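Local coordinates for protein deacetylase EF_0837 (Enterococcus faecalis, PDB 2ICS) that hydrolyses acetyl-(R)-mandelate in vitro with very low efficiency, using a two-zinc centre of the amidohydrolase superfamily, at residues A224-K229 and N252-E257; H246-F251 and I275-N280. All coordinates share one frame; numbering follows the deposited sequence.

Interaction 1: residues A224-K229 and N252-E257; sequences ATDKIK and NFHVAE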
loop_
_atom_site.group_PDB
_atom_site.type_symbol
_atom_site.label_atom_id
_atom_site.label_comp_id
_atom_site.label_asym_id
_atom_site.label_seq_id
_atom_site.Cartn_x
_atom_site.Cartn_y
_atom_site.Cartn_z
ATOM N N ALA A 224 2.613 -26.153 -12.653
ATOM C CA ALA A 224 3.005 -27.306 -13.456
ATOM C C ALA A 224 4.400 -27.180 -14.062
ATOM O O ALA A 224 5.149 -28.157 -14.117
ATOM C CB ALA A 224 1.982 -27.540 -14.562
ATOM N N THR A 225 4.746 -25.983 -14.521
ATOM C CA THR A 225 6.048 -25.755 -15.132
ATOM C C THR A 225 6.967 -24.949 -14.217
ATOM O O THR A 225 8.158 -24.791 -14.494
ATOM C CB THR A 225 5.900 -25.012 -16.473
ATOM O OG1 THR A 225 5.350 -23.710 -16.243
ATOM C CG2 THR A 225 4.973 -25.785 -17.403
ATOM N N ASP A 226 6.402 -24.447 -13.125
ATOM C CA ASP A 226 7.151 -23.653 -12.164
ATOM C C ASP A 226 7.667 -22.388 -12.841
ATOM O O ASP A 226 8.760 -21.905 -12.544
ATOM C CB ASP A 226 8.315 -24.472 -11.600
ATOM C CG ASP A 226 8.789 -23.959 -10.252
ATOM O OD1 ASP A 226 7.936 -23.775 -9.355
ATOM O OD2 ASP A 226 10.009 -23.749 -10.086
ATOM N N LYS A 227 6.870 -21.860 -13.761
ATOM C CA LYS A 227 7.225 -20.646 -14.481
ATOM C C LYS A 227 6.080 -19.647 -14.394
ATOM O O LYS A 227 4.926 -20.025 -14.185
ATOM C CB LYS A 227 7.508 -20.961 -15.951
ATOM C CG LYS A 227 8.761 -21.791 -16.190
ATOM C CD LYS A 227 8.879 -22.203 -17.654
ATOM C CE LYS A 227 8.882 -20.997 -18.593
ATOM N NZ LYS A 227 10.044 -20.090 -18.363
ATOM N N ILE A 228 6.396 -18.369 -14.552
ATOM C CA ILE A 228 5.367 -17.349 -14.512
ATOM C C ILE A 228 4.558 -17.418 -15.799
ATOM O O ILE A 228 5.115 -17.369 -16.897
ATOM C CB ILE A 228 5.982 -15.952 -14.359
ATOM C CG1 ILE A 228 6.608 -15.831 -12.971
ATOM C CG2 ILE A 228 4.916 -14.873 -14.557
ATOM C CD1 ILE A 228 7.205 -14.479 -12.704
ATOM N N LYS A 229 3.242 -17.542 -15.658
ATOM C CA LYS A 229 2.354 -17.630 -16.812
ATOM C C LYS A 229 2.623 -16.483 -17.784
ATOM O O LYS A 229 2.890 -15.357 -17.364
ATOM C CB LYS A 229 0.898 -17.624 -16.333
ATOM C CG LYS A 229 0.580 -18.772 -15.376
ATOM C CD LYS A 229 -0.808 -18.649 -14.766
ATOM C CE LYS A 229 -1.086 -19.796 -13.793
ATOM N NZ LYS A 229 -2.415 -19.660 -13.126
ATOM N N ASN A 252 3.216 -15.401 -1.296
ATOM C CA ASN A 252 3.954 -16.654 -1.301
ATOM C C ASN A 252 5.416 -16.394 -1.690
ATOM O O ASN A 252 5.693 -15.844 -2.758
ATOM C CB ASN A 252 3.260 -17.617 -2.281
ATOM C CG ASN A 252 3.931 -18.981 -2.364
ATOM O OD1 ASN A 252 5.010 -19.123 -2.943
ATOM N ND2 ASN A 252 3.283 -19.993 -1.791
ATOM N N PHE A 253 6.342 -16.765 -0.803
ATOM C CA PHE A 253 7.779 -16.578 -1.042
ATOM C C PHE A 253 8.241 -17.201 -2.355
ATOM O O PHE A 253 8.954 -16.568 -3.139
ATOM C CB PHE A 253 8.613 -17.195 0.090
ATOM C CG PHE A 253 8.802 -16.294 1.290
ATOM C CD1 PHE A 253 9.455 -15.075 1.170
ATOM C CD2 PHE A 253 8.388 -16.704 2.550
ATOM C CE1 PHE A 253 9.697 -14.280 2.285
ATOM C CE2 PHE A 253 8.627 -15.917 3.675
ATOM C CZ PHE A 253 9.283 -14.704 3.541
ATOM N N HIS A 254 7.839 -18.444 -2.594
ATOM C CA HIS A 254 8.255 -19.127 -3.809
ATOM C C HIS A 254 7.862 -18.350 -5.061
ATOM O O HIS A 254 8.646 -18.237 -6.008
ATOM C CB HIS A 254 7.659 -20.531 -3.869
ATOM C CG HIS A 254 8.122 -21.320 -5.053
ATOM N ND1 HIS A 254 9.440 -21.679 -5.233
ATOM C CD2 HIS A 254 7.457 -21.758 -6.149
ATOM C CE1 HIS A 254 9.568 -22.302 -6.392
ATOM N NE2 HIS A 254 8.379 -22.362 -6.967
ATOM N N VAL A 255 6.651 -17.804 -5.060
ATOM C CA VAL A 255 6.171 -17.048 -6.206
ATOM C C VAL A 255 7.000 -15.781 -6.436
ATOM O O VAL A 255 7.392 -15.481 -7.569
ATOM C CB VAL A 255 4.684 -16.679 -6.026
ATOM C CG1 VAL A 255 4.212 -15.817 -7.186
ATOM C CG2 VAL A 255 3.845 -17.957 -5.939
ATOM N N ALA A 256 7.263 -15.047 -5.358
ATOM C CA ALA A 256 8.048 -13.815 -5.425
ATOM C C ALA A 256 9.476 -14.103 -5.864
ATOM O O ALA A 256 10.064 -13.345 -6.644
ATOM C CB ALA A 256 8.054 -13.118 -4.053
ATOM N N GLU A 257 10.036 -15.197 -5.355
ATOM C CA GLU A 257 11.397 -15.584 -5.696
ATOM C C GLU A 257 11.464 -16.012 -7.149
ATOM O O GLU A 257 12.389 -15.638 -7.868
ATOM C CB GLU A 257 11.875 -16.716 -4.783
ATOM C CG GLU A 257 11.939 -16.319 -3.312
ATOM C CD GLU A 257 12.168 -17.500 -2.387
ATOM O OE1 GLU A 257 11.656 -18.603 -2.683
ATOM O OE2 GLU A 257 12.844 -17.321 -1.350
#

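Interaction 2: residues H246-F251 and I275-N280; sequences HGTDSF and IRNREN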
loop_
_atom_site.group_PDB
_atom_site.type_symbol
_atom_site.label_atom_id
_atom_site.label_comp_id
_atom_site.label_asym_id
_atom_site.label_seq_id
_atom_site.Cartn_x
_atom_site.Cartn_y
_atom_site.Cartn_z
ATOM N N HIS A 246 0.181 -8.267 0.875
ATOM C CA HIS A 246 0.484 -9.515 1.589
ATOM C C HIS A 246 -0.724 -10.265 2.130
ATOM O O HIS A 246 -1.028 -11.372 1.677
ATOM C CB HIS A 246 1.470 -9.260 2.731
ATOM C CG HIS A 246 2.065 -10.515 3.299
ATOM N ND1 HIS A 246 1.297 -11.513 3.861
ATOM C CD2 HIS A 246 3.348 -10.943 3.371
ATOM C CE1 HIS A 246 2.083 -12.501 4.254
ATOM N NE2 HIS A 246 3.331 -12.182 3.969
ATOM N N GLY A 247 -1.399 -9.674 3.111
ATOM C CA GLY A 247 -2.578 -10.304 3.672
ATOM C C GLY A 247 -2.362 -11.659 4.327
ATOM O O GLY A 247 -1.256 -12.199 4.368
ATOM N N THR A 248 -3.445 -12.208 4.855
ATOM C CA THR A 248 -3.397 -13.494 5.519
ATOM C C THR A 248 -3.107 -14.629 4.542
ATOM O O THR A 248 -2.438 -15.593 4.900
ATOM C CB THR A 248 -4.726 -13.769 6.254
ATOM O OG1 THR A 248 -4.954 -12.727 7.211
ATOM C CG2 THR A 248 -4.688 -15.117 6.977
ATOM N N ASP A 249 -3.580 -14.511 3.307
ATOM C CA ASP A 249 -3.361 -15.578 2.334
ATOM C C ASP A 249 -2.910 -15.146 0.948
ATOM O O ASP A 249 -3.039 -15.914 0.000
ATOM C CB ASP A 249 -4.637 -16.412 2.189
ATOM C CG ASP A 249 -4.899 -17.289 3.403
ATOM O OD1 ASP A 249 -4.025 -18.126 3.742
ATOM O OD2 ASP A 249 -5.977 -17.142 4.014
ATOM N N SER A 250 -2.346 -13.954 0.815
ATOM C CA SER A 250 -1.973 -13.498 -0.515
ATOM C C SER A 250 -0.509 -13.309 -0.897
ATOM O O SER A 250 -0.225 -12.747 -1.959
ATOM C CB SER A 250 -2.758 -12.224 -0.820
ATOM O OG SER A 250 -4.145 -12.470 -0.658
ATOM N N PHE A 251 0.420 -13.762 -0.059
ATOM C CA PHE A 251 1.840 -13.634 -0.391
ATOM C C PHE A 251 2.590 -14.948 -0.217
ATOM O O PHE A 251 2.628 -15.519 0.868
ATOM C CB PHE A 251 2.523 -12.560 0.456
ATOM C CG PHE A 251 3.999 -12.444 0.186
ATOM C CD1 PHE A 251 4.458 -11.895 -1.005
ATOM C CD2 PHE A 251 4.930 -12.948 1.094
ATOM C CE1 PHE A 251 5.825 -11.850 -1.297
ATOM C CE2 PHE A 251 6.301 -12.910 0.814
ATOM C CZ PHE A 251 6.748 -12.358 -0.387
ATOM N N ILE A 275 -6.428 -5.905 11.965
ATOM C CA ILE A 275 -6.089 -6.349 13.310
ATOM C C ILE A 275 -5.674 -7.807 13.509
ATOM O O ILE A 275 -4.699 -8.075 14.209
ATOM C CB ILE A 275 -7.214 -5.974 14.316
ATOM C CG1 ILE A 275 -6.661 -6.031 15.742
ATOM C CG2 ILE A 275 -8.411 -6.911 14.167
ATOM C CD1 ILE A 275 -7.484 -5.249 16.757
ATOM N N ARG A 276 -6.375 -8.743 12.882
ATOM C CA ARG A 276 -6.051 -10.157 13.049
ATOM C C ARG A 276 -4.692 -10.595 12.511
ATOM O O ARG A 276 -3.936 -11.256 13.230
ATOM C CB ARG A 276 -7.156 -11.032 12.444
ATOM C CG ARG A 276 -8.505 -10.874 13.141
ATOM C CD ARG A 276 -9.589 -11.767 12.532
ATOM N NE ARG A 276 -9.285 -13.188 12.677
ATOM C CZ ARG A 276 -10.108 -14.171 12.318
ATOM N NH1 ARG A 276 -11.295 -13.891 11.789
ATOM N NH2 ARG A 276 -9.743 -15.438 12.489
ATOM N N ASN A 277 -4.361 -10.248 11.267
ATOM C CA ASN A 277 -3.057 -10.666 10.761
ATOM C C ASN A 277 -1.930 -9.780 11.278
ATOM O O ASN A 277 -0.760 -10.118 11.131
ATOM C CB ASN A 277 -3.024 -10.754 9.220
ATOM C CG ASN A 277 -3.328 -9.441 8.533
ATOM O OD1 ASN A 277 -2.864 -8.384 8.947
ATOM N ND2 ASN A 277 -4.096 -9.511 7.450
ATOM N N ARG A 278 -2.282 -8.656 11.899
ATOM C CA ARG A 278 -1.274 -7.763 12.471
ATOM C C ARG A 278 -0.863 -8.284 13.844
ATOM O O ARG A 278 0.325 -8.352 14.166
ATOM C CB ARG A 278 -1.809 -6.331 12.640
ATOM C CG ARG A 278 -1.008 -5.524 13.673
ATOM C CD ARG A 278 -1.331 -4.036 13.678
ATOM N NE ARG A 278 -2.631 -3.718 14.265
ATOM C CZ ARG A 278 -2.899 -3.722 15.570
ATOM N NH1 ARG A 278 -1.952 -4.031 16.455
ATOM N NH2 ARG A 278 -4.118 -3.409 15.992
ATOM N N GLU A 279 -1.857 -8.634 14.658
ATOM C CA GLU A 279 -1.600 -9.133 16.005
ATOM C C GLU A 279 -1.017 -10.536 16.014
ATOM O O GLU A 279 -0.064 -10.810 16.734
ATOM C CB GLU A 279 -2.886 -9.139 16.848
ATOM C CG GLU A 279 -3.312 -7.792 17.409
ATOM C CD GLU A 279 -4.518 -7.890 18.346
ATOM O OE1 GLU A 279 -5.027 -6.835 18.771
ATOM O OE2 GLU A 279 -4.959 -9.019 18.660
ATOM N N ASN A 280 -1.586 -11.420 15.204
ATOM C CA ASN A 280 -1.141 -12.807 15.177
ATOM C C ASN A 280 -0.305 -13.211 13.968
ATOM O O ASN A 280 0.055 -14.383 13.840
ATOM C CB ASN A 280 -2.360 -13.735 15.273
ATOM C CG ASN A 280 -3.327 -13.319 16.370
ATOM O OD1 ASN A 280 -2.933 -13.122 17.521
ATOM N ND2 ASN A 280 -4.605 -13.184 16.018
HETATM O O HOH W 1 -5.762 -10.746 4.812
#

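Interaction 1: residues A224-K229 and N252-E257
Asp-226 reaches across to His-254 on the first turn of helix 253-261, and one side-chain hydrogen bond carries nearly the whole contact. Entering from Ala-224, whose N bonds Asp-222 OD1, the chain turns into a positive phi at Asp-226; Asp-226 and Lys-227 together stand across from Asp-222, a G1 beta bulge in the hairpin 221-222/227-228. Both key side chains extend anti to their backbone N (chi1 -176° for His-254), and the NE2 corner of the imidazole comes to Asp-226 OD1 from the side of OD2. His-254 NE2 donates to Asp-226 OD1 at 2.8 Å, almost straight at 171°, on the syn lone pair. Carboxylate and ring are only 19° apart, nearly coplanar at the protein surface. The bond requires a hydrogen on NE2, and a carboxylate here would probably favour that tautomer or a protonated imidazole. Ile-228 turns onto Ala-259 and Met-264, its N bonded to Glu-262 OE2, and Lys-229 stands at the N-cap position of helix 230-237, its NZ bonded to Gly-219 O and Glu-217 O. Asn-252 OD1 caps Val-255 N at 3.0 Å. The bond links the hairpin to helix 253-261, alongside Leu-221 packed on His-254 and Val-255, while Phe-253 packs on helix 286-296.

Interaction 2: residues H246-F251 and I275-N280
Asn-277 turns its CG between its backbone N and carbonyl carbon (chi1 60°), and Thr-248 sets OG1 beside its own backbone N with CG2 anti to it (chi1 -59°), which brings hydroxyl and carboxamide together. OG1 lies 3.3 Å from Asn-277 ND2 and 3.4 Å from Asn-277 CB, so it rests against both the amide nitrogen and the root of that side chain. A water joins the same two residues, accepting from Thr-248 N at 2.7 Å and, weakly, from Asn-277 ND2 at 3.4 Å. The main grips on the amide lie just before the helix: OD1 accepts from Tyr-274 N, and ND2 donates to the backbone O of Asp-272. In this TIM-barrel amidohydrolase Asp-272 is a zinc ligand, and Asn-277 is thus a second-shell residue that fastens the backbone of a first-shell one. The loop after strand 241-243 borders the same site. Gly-247, with positive phi and its CA 4.1 Å from Asn-277 ND2, pairs its backbone with Thr-271 and lies close to the zinc ligands Asp-272 and His-211, near the bound zinc and adenine. Within that loop His-246 ND1 donates to Gly-247 O at 2.7 Å, the acceptor in the ring plane, and Phe-251 CB sits 3.4 Å above the centre of the imidazole.

From the N terminus, the chain first passes the turn and second strand of the hairpin, 224-229, then runs through helix 230-237 and strand 241-243 into the loop 246-251, which leads without a break into 252-257. Interaction 1 closes a loop of 22 residues between its segments, holding helix 230-237 and strand 241-243; interaction 2 closes the 23 that follow Phe-251 and include helix 253-261. Their segments alternate, so the two closures cross. The centres are 21 Å apart, yet they meet where Ala-256 CB lies 3.8 Å from Phe-251 CE1. Interaction 1 ties the surface hairpin to helix 253-261, whereas interaction 2, a buried contact, joins the loop before it to helix 275-279 beside the zinc site.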